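Long-range contact in putative exported protein (Peptoclostridium difficile, PDB 5TTA), which is of unknown function, a presumably secreted alpha/beta protein of a family whose role has not been established: residues S46-N60 against W194-S208. Numbering follows the deposited sequence.
Sequences SKIQYDDTPYHWPSN and WKQSTGEHGVKYIIS
Ser46 and Ile206 join the two segments at one end, their CA atoms 5.9 Å apart, where strands 46-50 and 205-208 run roughly antiparallel at 144°. A water bridges them, donating to Ser46 O and accepting from Ile206 N. The hairpin's other strand, 58-60, returns from a type I turn at Thr53-His56, and the small, weakly bonded hairpin 194-201 packs against both strands.

With CG of Trp194 anti to its backbone N (chi1 173°), Pro58 lies over one face of the indole, its CD 3.4 Å from the six-membered ring centroid in a CH-pi contact; proline suits the place because its compact, rigid ring presents CG and CD hydrogens to the electron-rich face. Tyr50 and Trp57 meet the same indole obliquely, completing an aromatic cluster, and a second water joins Trp194 NE1 to His56 O. Gln196, long enough to reach the turn, gives a nearly straight hydrogen bond (163°) from NE2 to a lone pair of Tyr55 O, 3.1 Å away; its OE1 accepts from Val119 N.

Ile48 CD1 stands over one face of His201 in a CH-pi contact, 4.0 Å from the ring centroid, while His201 NE2 bonds to Leu190 O. Ile206 CD1 packs against both Ile48 CD1 and the amide of Asn60, approaching Asn60 ND2 to 3.5 Å; this buried nitrogen has no polar partner. Small hydroxyls suit the tight end, where Ser46 OG lies 3.0 Å from Ser208 OG and also bonds to Tyr247.

The contact thus lays the hairpin of the three-stranded sheet, whose third strand is 183-189, against the 194-201 hairpin and the start of strand 205-215, with Cys79 of strand 72-82 touching Asn60 and Ile206.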
ATOM      1  N   SER A  46     -22.230  -9.854  21.032  1.00 21.21           N
ATOM      2  CA  SER A  46     -22.383  -8.932  19.912  1.00 22.21           C
ATOM      3  C   SER A  46     -23.711  -8.232  20.127  1.00 25.71           C
ATOM      4  O   SER A  46     -24.733  -8.897  20.315  1.00 24.03           O
ATOM      5  CB  SER A  46     -22.325  -9.639  18.545  1.00 24.00           C
ATOM      6  OG  SER A  46     -23.280 -10.666  18.460  1.00 22.42           O
ATOM      7  N   LYS A  47     -23.682  -6.901  20.172  1.00 20.60           N
ATOM      8  CA  LYS A  47     -24.764  -6.101  20.728  1.00 25.97           C
ATOM      9  C   LYS A  47     -24.754  -4.748  20.030  1.00 20.52           C
ATOM     10  O   LYS A  47     -23.699  -4.243  19.675  1.00 22.88           O
ATOM     11  CB  LYS A  47     -24.581  -5.864  22.237  1.00 35.55           C
ATOM     12  CG  LYS A  47     -25.268  -6.837  23.169  1.00 50.30           C
ATOM     13  CD  LYS A  47     -25.052  -6.442  24.642  1.00 61.38           C
ATOM     14  CE  LYS A  47     -25.724  -5.118  24.992  1.00 67.65           C
ATOM     15  NZ  LYS A  47     -27.216  -5.178  24.884  1.00 70.81           N
ATOM     16  N   ILE A  48     -25.913  -4.155  19.867  1.00 24.49           N
ATOM     17  CA  ILE A  48     -26.002  -2.775  19.382  1.00 19.93           C
ATOM     18  C   ILE A  48     -25.671  -1.879  20.547  1.00 22.35           C
ATOM     19  O   ILE A  48     -26.234  -2.046  21.638  1.00 24.13           O
ATOM     20  CB  ILE A  48     -27.413  -2.445  18.868  1.00 25.89           C
ATOM     21  CG1 ILE A  48     -27.882  -3.484  17.870  1.00 30.43           C
ATOM     22  CG2 ILE A  48     -27.465  -1.005  18.312  1.00 23.44           C
ATOM     23  CD1 ILE A  48     -27.764  -3.059  16.451  1.00 37.67           C
ATOM     24  N   GLN A  49     -24.742  -0.948  20.327  1.00 22.42           N
ATOM     25  CA  GLN A  49     -24.438   0.110  21.269  1.00 29.52           C
ATOM     26  C   GLN A  49     -24.453   1.443  20.527  1.00 29.93           C
ATOM     27  O   GLN A  49     -24.182   1.504  19.321  1.00 22.13           O
ATOM     28  CB  GLN A  49     -23.081  -0.136  21.936  1.00 26.02           C
ATOM     29  CG  GLN A  49     -23.029  -1.526  22.594  1.00 37.83           C
ATOM     30  CD  GLN A  49     -21.780  -1.799  23.434  1.00 49.56           C
ATOM     31  OE1 GLN A  49     -20.905  -0.938  23.589  1.00 51.01           O
ATOM     32  NE2 GLN A  49     -21.694  -3.020  23.976  1.00 51.56           N
ATOM     33  N   TYR A  50     -24.780   2.505  21.256  1.00 20.57           N
ATOM     34  CA  TYR A  50     -24.839   3.857  20.701  1.00 21.82           C
ATOM     35  C   TYR A  50     -23.728   4.710  21.291  1.00 30.49           C
ATOM     36  O   TYR A  50     -23.425   4.611  22.487  1.00 29.37           O
ATOM     37  CB  TYR A  50     -26.196   4.494  20.992  1.00 24.88           C
ATOM     38  CG  TYR A  50     -27.328   3.612  20.536  1.00 29.79           C
ATOM     39  CD1 TYR A  50     -27.846   2.614  21.363  1.00 34.38           C
ATOM     40  CD2 TYR A  50     -27.843   3.741  19.253  1.00 27.62           C
ATOM     41  CE1 TYR A  50     -28.874   1.784  20.917  1.00 36.15           C
ATOM     42  CE2 TYR A  50     -28.872   2.935  18.807  1.00 31.76           C
ATOM     43  CZ  TYR A  50     -29.383   1.965  19.628  1.00 33.66           C
ATOM     44  OH  TYR A  50     -30.412   1.181  19.160  1.00 36.57           O
ATOM     45  N   ASP A  51     -23.130   5.561  20.462  1.00 26.60           N
ATOM     46  CA  ASP A  51     -22.024   6.351  20.968  1.00 28.56           C
ATOM     47  C   ASP A  51     -22.540   7.450  21.902  1.00 28.83           C
ATOM     48  O   ASP A  51     -23.750   7.674  22.055  1.00 28.36           O
ATOM     49  CB  ASP A  51     -21.188   6.911  19.816  1.00 35.05           C
ATOM     50  CG  ASP A  51     -21.908   7.991  18.994  1.00 34.24           C
ATOM     51  OD1 ASP A  51     -22.669   8.822  19.548  1.00 35.12           O
ATOM     52  OD2 ASP A  51     -21.663   8.039  17.767  1.00 34.65           O
ATOM     53  N   ASP A  52     -21.594   8.138  22.535  1.00 33.39           N
ATOM     54  CA  ASP A  52     -21.899   9.112  23.580  1.00 44.97           C
ATOM     55  C   ASP A  52     -22.218  10.502  23.055  1.00 45.06           C
ATOM     56  O   ASP A  52     -22.670  11.343  23.837  1.00 54.95           O
ATOM     57  CB  ASP A  52     -20.722   9.235  24.549  1.00 61.79           C
ATOM     58  CG  ASP A  52     -20.586   8.039  25.445  1.00 78.75           C
ATOM     59  OD1 ASP A  52     -19.433   7.644  25.730  1.00 89.39           O
ATOM     60  OD2 ASP A  52     -21.632   7.496  25.867  1.00 84.18           O
ATOM     61  N   THR A  53     -21.971  10.776  21.776  1.00 35.97           N
ATOM     62  CA  THR A  53     -22.211  12.099  21.219  1.00 33.76           C
ATOM     63  C   THR A  53     -23.707  12.383  21.245  1.00 36.65           C
ATOM     64  O   THR A  53     -24.510  11.484  21.525  1.00 34.97           O
ATOM     65  CB  THR A  53     -21.664  12.185  19.793  1.00 34.51           C
ATOM     66  OG1 THR A  53     -22.559  11.507  18.897  1.00 40.05           O
ATOM     67  CG2 THR A  53     -20.285  11.559  19.710  1.00 40.74           C
ATOM     68  N   PRO A  54     -24.126  13.628  20.963  1.00 39.03           N
ATOM     69  CA  PRO A  54     -25.572  13.900  20.869  1.00 40.41           C
ATOM     70  C   PRO A  54     -26.267  13.195  19.704  1.00 36.23           C
ATOM     71  O   PRO A  54     -27.501  13.187  19.668  1.00 38.86           O
ATOM     72  CB  PRO A  54     -25.646  15.430  20.730  1.00 46.75           C
ATOM     73  CG  PRO A  54     -24.259  15.892  20.396  1.00 51.05           C
ATOM     74  CD  PRO A  54     -23.321  14.862  20.948  1.00 47.87           C
ATOM     75  N   TYR A  55     -25.526  12.598  18.762  1.00 28.84           N
ATOM     76  CA  TYR A  55     -26.140  11.905  17.638  1.00 28.28           C
ATOM     77  C   TYR A  55     -26.319  10.417  17.890  1.00 31.22           C
ATOM     78  O   TYR A  55     -27.078   9.771  17.153  1.00 27.88           O
ATOM     79  CB  TYR A  55     -25.310  12.117  16.367  1.00 26.25           C
ATOM     80  CG  TYR A  55     -24.959  13.596  16.174  1.00 31.46           C
ATOM     81  CD1 TYR A  55     -23.707  14.096  16.522  1.00 34.98           C
ATOM     82  CD2 TYR A  55     -25.903  14.488  15.691  1.00 28.51           C
ATOM     83  CE1 TYR A  55     -23.402  15.447  16.364  1.00 34.01           C
ATOM     84  CE2 TYR A  55     -25.602  15.843  15.527  1.00 31.62           C
ATOM     85  CZ  TYR A  55     -24.349  16.311  15.870  1.00 33.84           C
ATOM     86  OH  TYR A  55     -24.058  17.661  15.715  1.00 37.73           O
ATOM     87  N   HIS A  56     -25.653   9.869  18.905  1.00 25.75           N
ATOM     88  CA  HIS A  56     -25.885   8.493  19.370  1.00 22.56           C
ATOM     89  C   HIS A  56     -25.932   7.505  18.204  1.00 24.95           C
ATOM     90  O   HIS A  56     -26.886   6.747  18.030  1.00 27.09           O
ATOM     91  CB  HIS A  56     -27.165   8.418  20.203  1.00 26.29           C
ATOM     92  CG  HIS A  56     -27.137   9.293  21.421  1.00 34.02           C
ATOM     93  ND1 HIS A  56     -26.301   9.048  22.489  1.00 35.45           N
ATOM     94  CD2 HIS A  56     -27.828  10.416  21.735  1.00 38.30           C
ATOM     95  CE1 HIS A  56     -26.481   9.979  23.412  1.00 40.68           C
ATOM     96  NE2 HIS A  56     -27.400  10.824  22.978  1.00 36.84           N
ATOM     97  N   TRP A  57     -24.867   7.501  17.415  1.00 21.54           N
ATOM     98  CA  TRP A  57     -24.850   6.611  16.266  1.00 21.37           C
ATOM     99  C   TRP A  57     -24.784   5.149  16.723  1.00 22.76           C
ATOM    100  O   TRP A  57     -24.102   4.829  17.707  1.00 19.43           O
ATOM    101  CB  TRP A  57     -23.677   6.908  15.352  1.00 20.51           C
ATOM    102  CG  TRP A  57     -23.871   8.122  14.451  1.00 23.62           C
ATOM    103  CD1 TRP A  57     -24.870   9.075  14.517  1.00 22.05           C
ATOM    104  CD2 TRP A  57     -23.014   8.508  13.386  1.00 27.34           C
ATOM    105  NE1 TRP A  57     -24.694  10.008  13.514  1.00 22.86           N
ATOM    106  CE2 TRP A  57     -23.555   9.688  12.814  1.00 25.22           C
ATOM    107  CE3 TRP A  57     -21.850   7.952  12.830  1.00 25.03           C
ATOM    108  CZ2 TRP A  57     -22.965  10.321  11.719  1.00 26.25           C
ATOM    109  CZ3 TRP A  57     -21.261   8.593  11.743  1.00 35.23           C
ATOM    110  CH2 TRP A  57     -21.815   9.772  11.208  1.00 30.14           C
ATOM    111  N   PRO A  58     -25.483   4.246  16.031  1.00 21.16           N
ATOM    112  CA  PRO A  58     -25.507   2.819  16.409  1.00 17.42           C
ATOM    113  C   PRO A  58     -24.379   2.021  15.782  1.00 15.50           C
ATOM    114  O   PRO A  58     -24.052   2.183  14.603  1.00 21.20           O
ATOM    115  CB  PRO A  58     -26.851   2.333  15.834  1.00 20.10           C
ATOM    116  CG  PRO A  58     -27.003   3.138  14.552  1.00 24.38           C
ATOM    117  CD  PRO A  58     -26.351   4.540  14.874  1.00 24.57           C
ATOM    118  N   SER A  59     -23.809   1.103  16.572  1.00 18.00           N
ATOM    119  CA  SER A  59     -22.828   0.165  16.036  1.00 18.96           C
ATOM    120  C   SER A  59     -23.115  -1.243  16.544  1.00 19.48           C
ATOM    121  O   SER A  59     -23.539  -1.442  17.683  1.00 22.76           O
ATOM    122  CB  SER A  59     -21.374   0.500  16.439  1.00 21.54           C
ATOM    123  OG  SER A  59     -20.894   1.719  15.883  1.00 23.59           O
ATOM    124  N   ASN A  60     -22.802  -2.220  15.700  1.00 14.23           N
ATOM    125  CA  ASN A  60     -22.730  -3.622  16.124  1.00 14.49           C
ATOM    126  C   ASN A  60     -21.376  -3.811  16.803  1.00 13.69           C
ATOM    127  O   ASN A  60     -20.336  -3.767  16.136  1.00 19.84           O
ATOM    128  CB  ASN A  60     -22.899  -4.488  14.874  1.00 18.10           C
ATOM    129  CG  ASN A  60     -22.674  -5.977  15.115  1.00 16.09           C
ATOM    130  OD1 ASN A  60     -22.451  -6.734  14.162  1.00 20.67           O
ATOM    131  ND2 ASN A  60     -22.741  -6.388  16.334  1.00 15.88           N
ATOM    132  N   TRP A 194     -32.430   1.806  12.073  1.00 23.38           N
ATOM    133  CA  TRP A 194     -32.321   2.741  13.181  1.00 22.54           C
ATOM    134  C   TRP A 194     -33.113   4.009  12.857  1.00 25.87           C
ATOM    135  O   TRP A 194     -33.092   4.497  11.724  1.00 24.89           O
ATOM    136  CB  TRP A 194     -30.843   3.050  13.425  1.00 21.50           C
ATOM    137  CG  TRP A 194     -30.484   4.116  14.416  1.00 21.83           C
ATOM    138  CD1 TRP A 194     -30.757   4.152  15.749  1.00 26.27           C
ATOM    139  CD2 TRP A 194     -29.721   5.300  14.123  1.00 24.31           C
ATOM    140  NE1 TRP A 194     -30.209   5.305  16.315  1.00 22.24           N
ATOM    141  CE2 TRP A 194     -29.577   6.022  15.332  1.00 24.82           C
ATOM    142  CE3 TRP A 194     -29.161   5.815  12.957  1.00 24.40           C
ATOM    143  CZ2 TRP A 194     -28.885   7.238  15.402  1.00 26.86           C
ATOM    144  CZ3 TRP A 194     -28.447   7.021  13.032  1.00 25.33           C
ATOM    145  CH2 TRP A 194     -28.318   7.709  14.246  1.00 25.61           C
ATOM    146  N   LYS A 195     -33.840   4.515  13.839  1.00 31.45           N
ATOM    147  CA  LYS A 195     -34.492   5.817  13.729  1.00 36.67           C
ATOM    148  C   LYS A 195     -33.821   6.760  14.725  1.00 29.80           C
ATOM    149  O   LYS A 195     -33.988   6.617  15.939  1.00 32.26           O
ATOM    150  CB  LYS A 195     -35.995   5.728  13.977  1.00 42.20           C
ATOM    151  CG  LYS A 195     -36.691   7.056  13.700  1.00 41.96           C
ATOM    152  CD  LYS A 195     -38.195   6.977  13.899  1.00 59.46           C
ATOM    153  CE  LYS A 195     -38.865   6.323  12.705  1.00 67.31           C
ATOM    154  NZ  LYS A 195     -38.548   7.060  11.448  1.00 70.67           N
ATOM    155  N   GLN A 196     -33.074   7.725  14.204  1.00 27.76           N
ATOM    156  CA  GLN A 196     -32.265   8.582  15.066  1.00 31.43           C
ATOM    157  C   GLN A 196     -33.137   9.420  15.997  1.00 29.64           C
ATOM    158  O   GLN A 196     -32.807   9.593  17.177  1.00 35.43           O
ATOM    159  CB  GLN A 196     -31.365   9.474  14.209  1.00 30.60           C
ATOM    160  CG  GLN A 196     -30.495  10.451  15.033  1.00 35.95           C
ATOM    161  CD  GLN A 196     -29.480  11.186  14.186  1.00 29.61           C
ATOM    162  OE1 GLN A 196     -29.797  11.666  13.090  1.00 30.93           O
ATOM    163  NE2 GLN A 196     -28.250  11.281  14.683  1.00 24.09           N
ATOM    164  N   SER A 197     -34.270   9.917  15.491  1.00 31.04           N
ATOM    165  CA  SER A 197     -35.120  10.810  16.277  1.00 40.64           C
ATOM    166  C   SER A 197     -35.611  10.157  17.566  1.00 40.14           C
ATOM    167  O   SER A 197     -35.768  10.837  18.582  1.00 39.26           O
ATOM    168  CB  SER A 197     -36.310  11.278  15.433  1.00 46.60           C
ATOM    169  OG  SER A 197     -37.136  10.190  15.045  1.00 50.80           O
ATOM    170  N   THR A 198     -35.843   8.846  17.557  1.00 33.70           N
ATOM    171  CA  THR A 198     -36.361   8.150  18.728  1.00 36.38           C
ATOM    172  C   THR A 198     -35.344   7.256  19.421  1.00 28.14           C
ATOM    173  O   THR A 198     -35.620   6.781  20.526  1.00 33.92           O
ATOM    174  CB  THR A 198     -37.555   7.285  18.338  1.00 35.93           C
ATOM    175  OG1 THR A 198     -37.127   6.342  17.343  1.00 30.67           O
ATOM    176  CG2 THR A 198     -38.692   8.152  17.806  1.00 40.65           C
ATOM    177  N   GLY A 199     -34.190   7.008  18.808  1.00 30.41           N
ATOM    178  CA  GLY A 199     -33.226   6.082  19.339  1.00 39.25           C
ATOM    179  C   GLY A 199     -33.576   4.619  19.148  1.00 38.43           C
ATOM    180  O   GLY A 199     -32.820   3.760  19.618  1.00 41.54           O
ATOM    181  N   GLU A 200     -34.684   4.309  18.478  1.00 35.83           N
ATOM    182  CA  GLU A 200     -35.130   2.926  18.337  1.00 40.38           C
ATOM    183  C   GLU A 200     -34.384   2.221  17.212  1.00 35.58           C
ATOM    184  O   GLU A 200     -34.104   2.812  16.166  1.00 30.88           O
ATOM    185  CB  GLU A 200     -36.629   2.858  18.051  1.00 47.83           C
ATOM    186  CG  GLU A 200     -37.509   3.603  19.024  1.00 62.29           C
ATOM    187  CD  GLU A 200     -38.942   3.704  18.522  1.00 74.97           C
ATOM    188  OE1 GLU A 200     -39.828   3.029  19.095  1.00 77.44           O
ATOM    189  OE2 GLU A 200     -39.177   4.443  17.535  1.00 75.45           O
ATOM    190  N   HIS A 201     -34.097   0.935  17.424  1.00 28.10           N
ATOM    191  CA  HIS A 201     -33.453   0.093  16.426  1.00 23.29           C
ATOM    192  C   HIS A 201     -34.297  -1.162  16.235  1.00 24.60           C
ATOM    193  O   HIS A 201     -34.613  -1.842  17.215  1.00 29.91           O
ATOM    194  CB  HIS A 201     -32.033  -0.279  16.844  1.00 24.92           C
ATOM    195  CG  HIS A 201     -31.106  -0.476  15.689  1.00 25.36           C
ATOM    196  ND1 HIS A 201     -31.349  -1.392  14.689  1.00 27.95           N
ATOM    197  CD2 HIS A 201     -29.953   0.148  15.355  1.00 23.51           C
ATOM    198  CE1 HIS A 201     -30.383  -1.325  13.790  1.00 27.48           C
ATOM    199  NE2 HIS A 201     -29.518  -0.410  14.178  1.00 21.91           N
ATOM    200  N   GLY A 202     -34.653  -1.470  14.982  1.00 23.75           N
ATOM    201  CA  GLY A 202     -35.450  -2.662  14.730  1.00 23.27           C
ATOM    202  C   GLY A 202     -34.718  -3.940  15.088  1.00 20.53           C
ATOM    203  O   GLY A 202     -35.347  -4.977  15.342  1.00 28.40           O
ATOM    204  N   VAL A 203     -33.395  -3.900  15.076  1.00 21.26           N
ATOM    205  CA  VAL A 203     -32.576  -5.057  15.427  1.00 23.92           C
ATOM    206  C   VAL A 203     -32.504  -5.150  16.944  1.00 27.31           C
ATOM    207  O   VAL A 203     -32.036  -4.220  17.606  1.00 26.74           O
ATOM    208  CB  VAL A 203     -31.170  -4.956  14.826  1.00 22.11           C
ATOM    209  CG1 VAL A 203     -30.289  -6.079  15.372  1.00 21.16           C
ATOM    210  CG2 VAL A 203     -31.214  -4.989  13.313  1.00 26.20           C
ATOM    211  N   LYS A 204     -32.965  -6.275  17.497  1.00 19.43           N
ATOM    212  CA  LYS A 204     -32.926  -6.510  18.933  1.00 26.08           C
ATOM    213  C   LYS A 204     -31.798  -7.445  19.331  1.00 32.13           C
ATOM    214  O   LYS A 204     -31.224  -7.290  20.415  1.00 24.05           O
ATOM    215  CB  LYS A 204     -34.275  -7.089  19.400  1.00 25.06           C
ATOM    216  CG  LYS A 204     -34.402  -7.336  20.894  1.00 34.73           C
ATOM    217  CD  LYS A 204     -34.304  -6.052  21.703  1.00 47.70           C
ATOM    218  CE  LYS A 204     -35.054  -6.180  23.025  1.00 50.10           C
ATOM    219  NZ  LYS A 204     -34.343  -7.061  23.974  1.00 51.10           N
ATOM    220  N   TYR A 205     -31.439  -8.381  18.460  1.00 20.86           N
ATOM    221  CA  TYR A 205     -30.427  -9.367  18.770  1.00 16.00           C
ATOM    222  C   TYR A 205     -29.537  -9.574  17.566  1.00 18.96           C
ATOM    223  O   TYR A 205     -30.010  -9.651  16.426  1.00 19.68           O
ATOM    224  CB  TYR A 205     -31.057 -10.732  19.153  1.00 16.81           C
ATOM    225  CG  TYR A 205     -32.116 -10.693  20.231  1.00 21.27           C
ATOM    226  CD1 TYR A 205     -31.760 -10.769  21.589  1.00 20.21           C
ATOM    227  CD2 TYR A 205     -33.470 -10.668  19.903  1.00 20.25           C
ATOM    228  CE1 TYR A 205     -32.719 -10.767  22.578  1.00 24.01           C
ATOM    229  CE2 TYR A 205     -34.440 -10.680  20.885  1.00 28.31           C
ATOM    230  CZ  TYR A 205     -34.061 -10.726  22.223  1.00 30.35           C
ATOM    231  OH  TYR A 205     -35.027 -10.718  23.195  1.00 34.26           O
ATOM    232  N   ILE A 206     -28.254  -9.695  17.837  1.00 16.83           N
ATOM    233  CA  ILE A 206     -27.265 -10.074  16.843  1.00 18.73           C
ATOM    234  C   ILE A 206     -26.586 -11.320  17.376  1.00 24.32           C
ATOM    235  O   ILE A 206     -26.152 -11.339  18.532  1.00 19.84           O
ATOM    236  CB  ILE A 206     -26.264  -8.935  16.601  1.00 17.57           C
ATOM    237  CG1 ILE A 206     -27.014  -7.743  15.983  1.00 22.09           C
ATOM    238  CG2 ILE A 206     -25.103  -9.403  15.737  1.00 15.97           C
ATOM    239  CD1 ILE A 206     -26.172  -6.558  15.864  1.00 25.09           C
ATOM    240  N   ILE A 207     -26.558 -12.385  16.582  1.00 19.80           N
ATOM    241  CA  ILE A 207     -25.808 -13.571  16.975  1.00 17.02           C
ATOM    242  C   ILE A 207     -24.726 -13.765  15.936  1.00 16.61           C
ATOM    243  O   ILE A 207     -24.938 -13.463  14.759  1.00 20.97           O
ATOM    244  CB  ILE A 207     -26.717 -14.818  17.114  1.00 20.93           C
ATOM    245  CG1 ILE A 207     -27.403 -15.130  15.788  1.00 19.16           C
ATOM    246  CG2 ILE A 207     -27.801 -14.563  18.191  1.00 23.15           C
ATOM    247  CD1 ILE A 207     -28.175 -16.502  15.812  1.00 31.90           C
ATOM    248  N   SER A 208     -23.552 -14.230  16.379  1.00 17.82           N
ATOM    249  CA  SER A 208     -22.372 -14.283  15.534  1.00 16.39           C
ATOM    250  C   SER A 208     -21.658 -15.625  15.640  1.00 20.09           C
ATOM    251  O   SER A 208     -21.884 -16.421  16.569  1.00 24.74           O
ATOM    252  CB  SER A 208     -21.399 -13.153  15.871  1.00 21.27           C
ATOM    253  OG  SER A 208     -22.111 -11.917  15.968  1.00 30.24           O
TER
HETATM  254  O   HOH W   1     -27.389  -8.747  20.578  1.00 31.49           O
HETATM  255  O   HOH W   2     -29.652   6.560  18.909  1.00 22.01           O